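PDB 7N1L: GCN5-related N-acetyltransferase from Brucella abortus, which probably transfers an acyl group, most likely acetyl from acetyl-coenzyme A, to an amine substrate, as enzymes of the GNAT family do. Local coordinates for residues 27-33 with 75-81; 40-45 with 85-90; 91-96 with 135-139. One frame throughout, in Å; residues are numbered along the deposited sequence.

In the fold
From the N terminus, strand 28-32 leads into helix 38-52, and interaction 1 closes the first loop when 75-81 returns antiparallel to 27-33. Interaction 2 opens at 40-45, inside that loop, and closes at 85-90, beyond it, so the two cross: one zips up the edge of the sheet, the other lays the helix on the next strand in. The salt bridge R80-E40 joins them directly. Interaction 3 starts where interaction 2 stops on strand 84-96 and closes in series at 135-139, tying the far end of that strand to the start of strand 137-144. E75 reaches across from interaction 1 to R135 of interaction 3.

Interaction 1. Residues 27-33 with 75-81; sequences AVDIALL and EALGARV
D29 pairs with R80 and A31 with G78 along two antiparallel strands, which place 28-32 at the edge of the GNAT sheet beside 75-81. Each of these pairs is joined by two backbone bonds. The next link is L33 N to A76 O at 2.8 Å, nearly straight at 173°, and beyond it a water accepts a hydrogen bond from A76 N and donates one to L33 O. Between the hydrogen-bonded pairs the CA-H of I30 points at G78 O, 3.2 Å from CA to O.

L33 can be followed outward. Its CB lies 3.6 Å from A76 O, the carbonyl that its own N-H uses. CG, held beside the backbone N (chi1 -62°), sits 3.9 Å from G78 N. There the branches part: CD1 meets A76 CB at 4.0 Å, while CD2 lies 4.1 Å from G78 CA, a spot where the strand carries no side chain. Beyond, the same leucine touches F41 and L85.

I30, L32, L77 and A79 project from the opposite face, where I30, L77 and A79 pack against helix 120-129 and L32 touches F91. The I30 side chain crosses L77 at about a right angle, CG2 meeting L77 CG at 3.7 Å. Tighter still are L32 CD2 and L77 CD1, 3.5 Å apart and closer than usual for two methyl groups. R80, on the face of D29, stretches its chain away from the strand pair to a salt bridge with E40.

Five backbone bonds thus set the register of the edge strand. The face of I30 and L32 is apolar; the other mixes the charged D29 and R80 with L33, which enters the core under helix 38-52 at the strand's end.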
loop_
_atom_site.group_PDB
_atom_site.type_symbol
_atom_site.label_atom_id
_atom_site.label_comp_id
_atom_site.label_asym_id
_atom_site.label_seq_id
_atom_site.Cartn_x
_atom_site.Cartn_y
_atom_site.Cartn_z
ATOM N N ALA A 27 -30.176 -3.119 9.602
ATOM C CA ALA A 27 -30.370 -2.188 8.501
ATOM C C ALA A 27 -29.118 -2.083 7.598
ATOM O O ALA A 27 -29.233 -2.176 6.369
ATOM C CB ALA A 27 -30.768 -0.816 9.034
ATOM N N VAL A 28 -27.930 -1.928 8.176
ATOM C CA VAL A 28 -26.720 -1.781 7.367
ATOM C C VAL A 28 -26.206 -3.154 6.932
ATOM O O VAL A 28 -25.774 -3.956 7.764
ATOM C CB VAL A 28 -25.629 -1.017 8.126
ATOM C CG1 VAL A 28 -24.477 -0.672 7.158
ATOM C CG2 VAL A 28 -26.209 0.219 8.814
ATOM N N ASP A 29 -26.219 -3.411 5.622
ATOM C CA ASP A 29 -25.727 -4.657 5.037
ATOM C C ASP A 29 -24.360 -4.409 4.415
ATOM O O ASP A 29 -24.234 -3.590 3.492
ATOM C CB ASP A 29 -26.689 -5.194 3.979
ATOM C CG ASP A 29 -27.901 -5.863 4.588
ATOM O OD1 ASP A 29 -27.737 -6.528 5.639
ATOM O OD2 ASP A 29 -29.024 -5.723 4.033
ATOM N N ILE A 30 -23.350 -5.130 4.899
ATOM C CA ILE A 30 -21.981 -4.966 4.430
ATOM C C ILE A 30 -21.520 -6.263 3.765
ATOM O O ILE A 30 -21.619 -7.344 4.354
ATOM C CB ILE A 30 -21.038 -4.546 5.576
ATOM C CG1 ILE A 30 -21.427 -3.159 6.088
ATOM C CG2 ILE A 30 -19.575 -4.551 5.104
ATOM C CD1 ILE A 30 -20.761 -2.807 7.395
ATOM N N ALA A 31 -21.011 -6.148 2.545
ATOM C CA ALA A 31 -20.569 -7.297 1.765
ATOM C C ALA A 31 -19.522 -6.838 0.761
ATOM O O ALA A 31 -19.530 -5.686 0.322
ATOM C CB ALA A 31 -21.750 -7.963 1.030
ATOM N N LEU A 32 -18.649 -7.763 0.368
ATOM C CA LEU A 32 -17.623 -7.474 -0.628
ATOM C C LEU A 32 -18.254 -7.121 -1.969
ATOM O O LEU A 32 -19.237 -7.731 -2.382
ATOM C CB LEU A 32 -16.718 -8.686 -0.809
ATOM C CG LEU A 32 -15.721 -9.003 0.307
ATOM C CD1 LEU A 32 -15.200 -10.401 0.084
ATOM C CD2 LEU A 32 -14.579 -7.981 0.394
ATOM N N LEU A 33 -17.694 -6.126 -2.645
ATOM C CA LEU A 33 -18.126 -5.753 -3.986
ATOM C C LEU A 33 -17.412 -6.617 -5.032
ATOM O O LEU A 33 -16.281 -7.064 -4.832
ATOM C CB LEU A 33 -17.859 -4.271 -4.255
ATOM C CG LEU A 33 -18.601 -3.274 -3.350
ATOM C CD1 LEU A 33 -18.080 -1.846 -3.595
ATOM C CD2 LEU A 33 -20.127 -3.353 -3.596
ATOM N N GLU A 75 -9.457 -4.933 -3.235
ATOM C CA GLU A 75 -10.791 -5.401 -2.892
ATOM C C GLU A 75 -11.548 -4.211 -2.315
ATOM O O GLU A 75 -10.962 -3.216 -1.884
ATOM C CB GLU A 75 -10.763 -6.572 -1.895
ATOM C CG GLU A 75 -9.935 -7.783 -2.372
ATOM C CD GLU A 75 -9.793 -8.823 -1.300
ATOM O OE1 GLU A 75 -10.810 -9.429 -0.922
ATOM O OE2 GLU A 75 -8.656 -9.008 -0.793
ATOM N N ALA A 76 -12.862 -4.296 -2.357
ATOM C CA ALA A 76 -13.681 -3.210 -1.871
ATOM C C ALA A 76 -14.859 -3.823 -1.125
ATOM O O ALA A 76 -15.513 -4.749 -1.622
ATOM C CB ALA A 76 -14.126 -2.302 -3.022
ATOM N N LEU A 77 -15.088 -3.332 0.080
ATOM C CA LEU A 77 -16.254 -3.690 0.868
ATOM C C LEU A 77 -17.317 -2.617 0.684
ATOM O O LEU A 77 -16.993 -1.434 0.617
ATOM C CB LEU A 77 -15.820 -3.822 2.320
ATOM C CG LEU A 77 -16.329 -4.836 3.305
ATOM C CD1 LEU A 77 -16.403 -6.216 2.753
ATOM C CD2 LEU A 77 -15.200 -4.805 4.335
ATOM N N GLY A 78 -18.566 -3.042 0.506
ATOM C CA GLY A 78 -19.667 -2.116 0.297
ATOM C C GLY A 78 -20.699 -2.172 1.413
ATOM O O GLY A 78 -20.943 -3.225 2.014
ATOM N N ALA A 79 -21.331 -1.027 1.671
ATOM C CA ALA A 79 -22.381 -0.916 2.671
ATOM C C ALA A 79 -23.682 -0.534 1.983
ATOM O O ALA A 79 -23.731 0.449 1.237
ATOM C CB ALA A 79 -22.021 0.117 3.740
ATOM N N ARG A 80 -24.725 -1.306 2.221
ATOM C CA ARG A 80 -26.040 -1.040 1.637
ATOM C C ARG A 80 -27.040 -0.690 2.730
ATOM O O ARG A 80 -27.011 -1.277 3.812
ATOM C CB ARG A 80 -26.561 -2.239 0.829
ATOM C CG ARG A 80 -25.698 -2.586 -0.378
ATOM C CD ARG A 80 -26.228 -3.817 -1.142
ATOM N NE ARG A 80 -25.538 -3.977 -2.418
ATOM C CZ ARG A 80 -25.829 -3.280 -3.506
ATOM N NH1 ARG A 80 -26.805 -2.393 -3.517
ATOM N NH2 ARG A 80 -25.108 -3.462 -4.606
ATOM N N VAL A 81 -27.895 0.299 2.458
ATOM C CA VAL A 81 -29.019 0.647 3.328
ATOM C C VAL A 81 -30.304 0.648 2.499
ATOM O O VAL A 81 -30.406 1.376 1.504
ATOM C CB VAL A 81 -28.792 2.009 4.014
ATOM C CG1 VAL A 81 -30.066 2.545 4.660
ATOM C CG2 VAL A 81 -27.647 1.898 5.061
HETATM O O HOH W 1 -13.719 -7.013 -3.425
#

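Interaction 2. Residues 40-45 with 85-90; sequences EFAPLL and LVGFVI
Helix 40-45 passes over strand 85-90 at 63°, the two axes 8.8 Å apart at their closest, and turns L44 down onto L85, G87 and F88. This is the first long helix of the GNAT fold lying on one face of the central sheet, with helix 120-129 on the other face. The strand carries a classic beta bulge here, V86 and G87 both standing opposite A79.

L44 sits over the bulge. Its CD2 methyl comes 3.4 Å from G87 N and also touches L85 CD2 at 3.7 Å, so a single branch bridges the backbone and the neighbouring leucine. L44 and F88 run past each other in opposite directions.

The rings of F41 and F88 form a T-shaped stack, planes at 85° and centroids 5.0 Å apart. F41 supplies the edge: with CG anti to the backbone N (chi1 178°), the ring reaches forward along the helix and its CE1 stands over the face of F88, 3.6 Å from CG of that ring and offset toward the rim. L45 lays its CB over a face of the F41 ring, and its CD1 meets F88 CZ at 4.0 Å. F41 and L45, one helical turn apart, thus both reach F88 from the helix side, one over its face and the other at CZ. Helix 61-69 adds A65 against F41 and L68 against I90.

At the outer end, E40, whose carboxylate is salt-bridged to R80, reaches L85 N through a water that donates to OE2. On the inner side, the carbonyl oxygen of L44 lies in the plane of the F88 ring, at its edge, 3.8 Å from CE2.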
loop_
_atom_site.group_PDB
_atom_site.type_symbol
_atom_site.label_atom_id
_atom_site.label_comp_id
_atom_site.label_asym_id
_atom_site.label_seq_id
_atom_site.Cartn_x
_atom_site.Cartn_y
_atom_site.Cartn_z
ATOM N N GLU A 40 -23.256 0.202 -9.940
ATOM C CA GLU A 40 -23.757 0.742 -8.686
ATOM C C GLU A 40 -22.649 1.458 -7.920
ATOM O O GLU A 40 -22.882 2.496 -7.289
ATOM C CB GLU A 40 -24.341 -0.398 -7.852
ATOM C CG GLU A 40 -25.822 -0.242 -7.541
ATOM C CD GLU A 40 -26.304 -1.225 -6.500
ATOM O OE1 GLU A 40 -26.054 -2.435 -6.655
ATOM O OE2 GLU A 40 -26.929 -0.779 -5.520
ATOM N N PHE A 41 -21.428 0.935 -8.004
ATOM C CA PHE A 41 -20.278 1.519 -7.325
ATOM C C PHE A 41 -19.862 2.828 -7.985
ATOM O O PHE A 41 -19.413 3.755 -7.292
ATOM C CB PHE A 41 -19.150 0.480 -7.326
ATOM C CG PHE A 41 -17.852 0.923 -6.713
ATOM C CD1 PHE A 41 -17.810 1.611 -5.521
ATOM C CD2 PHE A 41 -16.655 0.527 -7.287
ATOM C CE1 PHE A 41 -16.601 1.979 -4.957
ATOM C CE2 PHE A 41 -15.431 0.887 -6.733
ATOM C CZ PHE A 41 -15.409 1.607 -5.544
ATOM N N ALA A 42 -20.072 2.944 -9.296
ATOM C CA ALA A 42 -19.528 4.058 -10.075
ATOM C C ALA A 42 -19.864 5.436 -9.520
ATOM O O ALA A 42 -18.934 6.247 -9.386
ATOM C CB ALA A 42 -19.988 3.938 -11.538
ATOM N N PRO A 43 -21.132 5.795 -9.231
ATOM C CA PRO A 43 -21.389 7.156 -8.727
ATOM C C PRO A 43 -20.851 7.393 -7.334
ATOM O O PRO A 43 -20.404 8.508 -7.031
ATOM C CB PRO A 43 -22.926 7.287 -8.780
ATOM C CG PRO A 43 -23.438 5.886 -8.725
ATOM C CD PRO A 43 -22.385 5.053 -9.460
ATOM N N LEU A 44 -20.855 6.364 -6.485
ATOM C CA LEU A 44 -20.306 6.507 -5.146
ATOM C C LEU A 44 -18.820 6.822 -5.213
ATOM O O LEU A 44 -18.319 7.703 -4.491
ATOM C CB LEU A 44 -20.561 5.222 -4.361
ATOM C CG LEU A 44 -20.817 5.365 -2.872
ATOM C CD1 LEU A 44 -22.028 6.301 -2.627
ATOM C CD2 LEU A 44 -21.066 3.992 -2.268
ATOM N N LEU A 45 -18.103 6.107 -6.082
ATOM C CA LEU A 45 -16.696 6.395 -6.305
ATOM C C LEU A 45 -16.528 7.769 -6.934
ATOM O O LEU A 45 -15.589 8.502 -6.602
ATOM C CB LEU A 45 -16.080 5.298 -7.186
ATOM C CG LEU A 45 -14.582 5.389 -7.540
ATOM C CD1 LEU A 45 -13.700 5.257 -6.303
ATOM C CD2 LEU A 45 -14.179 4.343 -8.593
ATOM N N LEU A 85 -26.644 1.193 -2.245
ATOM C CA LEU A 85 -25.235 1.247 -1.866
ATOM C C LEU A 85 -24.879 2.660 -1.427
ATOM O O LEU A 85 -24.957 3.595 -2.232
ATOM C CB LEU A 85 -24.356 0.816 -3.040
ATOM C CG LEU A 85 -22.848 0.731 -2.734
ATOM C CD1 LEU A 85 -22.553 -0.529 -1.937
ATOM C CD2 LEU A 85 -21.994 0.803 -3.998
ATOM N N VAL A 86 -24.482 2.817 -0.160
ATOM C CA VAL A 86 -24.286 4.143 0.443
ATOM C C VAL A 86 -22.922 4.342 1.104
ATOM O O VAL A 86 -22.725 5.352 1.788
ATOM C CB VAL A 86 -25.397 4.468 1.457
ATOM C CG1 VAL A 86 -26.757 4.461 0.781
ATOM C CG2 VAL A 86 -25.351 3.518 2.639
ATOM N N GLY A 87 -22.005 3.370 0.971
ATOM C CA GLY A 87 -20.644 3.491 1.487
ATOM C C GLY A 87 -19.703 2.469 0.865
ATOM O O GLY A 87 -20.144 1.516 0.222
ATOM N N PHE A 88 -18.391 2.711 0.991
ATOM C CA PHE A 88 -17.417 1.707 0.562
ATOM C C PHE A 88 -16.096 1.907 1.289
ATOM O O PHE A 88 -15.819 2.980 1.834
ATOM C CB PHE A 88 -17.181 1.708 -0.956
ATOM C CG PHE A 88 -16.444 2.915 -1.480
ATOM C CD1 PHE A 88 -15.047 2.958 -1.491
ATOM C CD2 PHE A 88 -17.136 3.985 -2.021
ATOM C CE1 PHE A 88 -14.373 4.047 -2.010
ATOM C CE2 PHE A 88 -16.469 5.074 -2.543
ATOM C CZ PHE A 88 -15.077 5.101 -2.541
ATOM N N VAL A 89 -15.287 0.844 1.305
ATOM C CA VAL A 89 -13.888 0.946 1.703
ATOM C C VAL A 89 -13.082 0.074 0.752
ATOM O O VAL A 89 -13.463 -1.073 0.483
ATOM C CB VAL A 89 -13.639 0.561 3.182
ATOM C CG1 VAL A 89 -14.058 -0.857 3.481
ATOM C CG2 VAL A 89 -12.174 0.753 3.532
ATOM N N ILE A 90 -11.993 0.636 0.219
ATOM C CA ILE A 90 -11.067 -0.045 -0.684
ATOM C C ILE A 90 -9.843 -0.471 0.113
ATOM O O ILE A 90 -9.241 0.351 0.818
ATOM C CB ILE A 90 -10.660 0.873 -1.850
ATOM C CG1 ILE A 90 -11.887 1.273 -2.680
ATOM C CG2 ILE A 90 -9.613 0.191 -2.745
ATOM C CD1 ILE A 90 -11.608 2.417 -3.674
HETATM O O HOH W 2 -27.013 1.671 -5.211
#

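Interaction 3. Residues 91-96 with 135-139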
loop_
_atom_site.group_PDB
_atom_site.type_symbol
_atom_site.label_atom_id
_atom_site.label_comp_id
_atom_site.label_asym_id
_atom_site.label_seq_id
_atom_site.Cartn_x
_atom_site.Cartn_y
_atom_site.Cartn_z
ATOM N N PHE A 91 -9.458 -1.745 -0.000
ATOM C CA PHE A 91 -8.346 -2.263 0.786
ATOM C C PHE A 91 -7.500 -3.226 -0.021
ATOM O O PHE A 91 -7.976 -3.863 -0.963
ATOM C CB PHE A 91 -8.830 -2.973 2.048
ATOM C CG PHE A 91 -9.607 -4.230 1.799
ATOM C CD1 PHE A 91 -10.966 -4.172 1.491
ATOM C CD2 PHE A 91 -9.017 -5.475 1.954
ATOM C CE1 PHE A 91 -11.706 -5.344 1.301
ATOM C CE2 PHE A 91 -9.747 -6.644 1.760
ATOM C CZ PHE A 91 -11.089 -6.573 1.437
ATOM N N TYR A 92 -6.246 -3.377 0.421
ATOM C CA TYR A 92 -5.296 -4.277 -0.206
ATOM C C TYR A 92 -4.879 -5.333 0.801
ATOM O O TYR A 92 -4.630 -5.025 1.966
ATOM C CB TYR A 92 -4.075 -3.515 -0.735
ATOM C CG TYR A 92 -4.502 -2.282 -1.479
ATOM C CD1 TYR A 92 -5.252 -2.383 -2.632
ATOM C CD2 TYR A 92 -4.102 -1.034 -1.077
ATOM C CE1 TYR A 92 -5.678 -1.277 -3.314
ATOM C CE2 TYR A 92 -4.505 0.084 -1.769
ATOM C CZ TYR A 92 -5.306 -0.048 -2.889
ATOM O OH TYR A 92 -5.715 1.061 -3.617
ATOM N N ASP A 93 -4.841 -6.577 0.364
ATOM C CA ASP A 93 -4.322 -7.684 1.166
ATOM C C ASP A 93 -2.873 -7.875 0.703
ATOM O O ASP A 93 -2.623 -8.460 -0.353
ATOM C CB ASP A 93 -5.161 -8.946 0.974
ATOM C CG ASP A 93 -4.713 -10.107 1.879
ATOM O OD1 ASP A 93 -3.576 -10.068 2.396
ATOM O OD2 ASP A 93 -5.458 -11.103 2.030
ATOM N N LEU A 94 -1.938 -7.353 1.465
ATOM C CA LEU A 94 -0.546 -7.228 1.038
ATOM C C LEU A 94 0.389 -8.111 1.852
ATOM O O LEU A 94 0.129 -8.390 3.023
ATOM C CB LEU A 94 -0.052 -5.783 1.139
ATOM C CG LEU A 94 -0.712 -4.777 0.213
ATOM C CD1 LEU A 94 -0.209 -3.385 0.505
ATOM C CD2 LEU A 94 -0.457 -5.150 -1.244
ATOM N N PRO A 95 1.492 -8.568 1.265
ATOM C CA PRO A 95 2.481 -9.288 2.070
ATOM C C PRO A 95 3.106 -8.336 3.071
ATOM O O PRO A 95 3.191 -7.132 2.834
ATOM C CB PRO A 95 3.494 -9.789 1.033
ATOM C CG PRO A 95 3.373 -8.841 -0.106
ATOM C CD PRO A 95 1.897 -8.477 -0.152
ATOM N N GLU A 96 3.467 -8.882 4.234
ATOM C CA GLU A 96 4.135 -8.150 5.311
ATOM C C GLU A 96 5.506 -8.777 5.517
ATOM O O GLU A 96 5.640 -9.779 6.240
ATOM C CB GLU A 96 3.298 -8.184 6.590
ATOM C CG GLU A 96 3.534 -7.004 7.507
ATOM C CD GLU A 96 4.979 -6.933 7.981
ATOM O OE1 GLU A 96 5.333 -7.751 8.869
ATOM O OE2 GLU A 96 5.757 -6.079 7.456
ATOM N N ARG A 135 -7.331 -13.819 6.952
ATOM C CA ARG A 135 -6.297 -13.404 6.022
ATOM C C ARG A 135 -4.881 -13.510 6.576
ATOM O O ARG A 135 -3.941 -13.227 5.835
ATOM C CB ARG A 135 -6.548 -11.961 5.566
ATOM C CG ARG A 135 -7.911 -11.714 4.902
ATOM C CD ARG A 135 -8.102 -12.505 3.582
ATOM N NE ARG A 135 -9.367 -12.152 2.956
ATOM C CZ ARG A 135 -9.495 -11.247 1.993
ATOM N NH1 ARG A 135 -8.434 -10.646 1.460
ATOM N NH2 ARG A 135 -10.719 -10.904 1.581
ATOM N N SER A 136 -4.699 -13.945 7.831
ATOM C CA SER A 136 -3.393 -13.911 8.530
ATOM C C SER A 136 -2.797 -12.507 8.547
ATOM O O SER A 136 -1.617 -12.301 8.248
ATOM C CB SER A 136 -2.381 -14.901 7.943
ATOM O OG SER A 136 -2.762 -16.226 8.218
ATOM N N TRP A 137 -3.623 -11.530 8.877
ATOM C CA TRP A 137 -3.139 -10.172 9.043
ATOM C C TRP A 137 -2.545 -10.001 10.428
ATOM O O TRP A 137 -3.161 -10.391 11.423
ATOM C CB TRP A 137 -4.260 -9.161 8.847
ATOM C CG TRP A 137 -4.607 -9.018 7.430
ATOM C CD1 TRP A 137 -3.906 -9.517 6.356
ATOM C CD2 TRP A 137 -5.762 -8.367 6.898
ATOM N NE1 TRP A 137 -4.559 -9.197 5.183
ATOM C CE2 TRP A 137 -5.706 -8.502 5.488
ATOM C CE3 TRP A 137 -6.855 -7.701 7.477
ATOM C CZ2 TRP A 137 -6.689 -7.960 4.645
ATOM C CZ3 TRP A 137 -7.835 -7.166 6.642
ATOM C CH2 TRP A 137 -7.745 -7.295 5.243
ATOM N N SER A 138 -1.322 -9.469 10.475
ATOM C CA SER A 138 -0.745 -8.965 11.714
ATOM C C SER A 138 -1.205 -7.546 12.017
ATOM O O SER A 138 -1.065 -7.092 13.157
ATOM C CB SER A 138 0.785 -9.002 11.657
ATOM O OG SER A 138 1.261 -8.108 10.671
ATOM N N LYS A 139 -1.690 -6.818 11.015
ATOM C CA LYS A 139 -2.141 -5.452 11.230
ATOM C C LYS A 139 -3.037 -5.002 10.085
ATOM O O LYS A 139 -3.058 -5.592 9.005
ATOM C CB LYS A 139 -0.962 -4.482 11.377
ATOM C CG LYS A 139 0.020 -4.454 10.209
ATOM C CD LYS A 139 1.189 -3.522 10.563
ATOM C CE LYS A 139 2.218 -3.427 9.453
ATOM N NZ LYS A 139 3.142 -4.605 9.407
HETATM O O HOH W 3 -4.640 -13.223 2.930
#
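D93 spends its two carboxylate oxygens on different partners: OD1 takes the indole N-H of W137, OD2 the guanidinium of R135. The W137 NE1 to D93 OD1 bond is 3.1 Å long and almost straight at 176°. It leaves in the plane of the indole but arrives from above the carboxylate, the two flat groups being nearly perpendicular. R135 NH1 meets OD2, also at 3.1 Å, on its anti side in a salt bridge, with the guanidinium and carboxylate planes only 27° apart. CG of D93 is anti to the backbone N (chi1 -176°), which swings the acid off its strand toward both donors.

The indole is steadied by hydrocarbon as well. R135 CB rests 3.4 Å above one face, offset toward the rim, and at the far edge W137 CH2 touches F91 CD2 at 4.0 Å. Farther along, E96 OE2 and K139 NZ form a long salt bridge at 3.6 Å, doubtful in detail because NZ sits closer to CG and CD of E96 than to its oxygens.

S136 ends the preceding helix with a Schellman motif, its phi positive, and the chain passes into the broken strand 137-144, turning a corner at S138. In the GNAT fold this strand runs parallel to 101-111, and S136 and S138 both make backbone bonds to R102. The neighbouring parallel strands of the family splay apart farther on to admit acetyl-coenzyme A.

R102 also pairs through NE with D93 OD1, so that this oxygen receives two donors, and R135 NH1 is shared with E75. E96 is held by T99 N at OE1. K139 joins an antiparallel ladder with a strand of the second subunit and packs on V168 of that subunit.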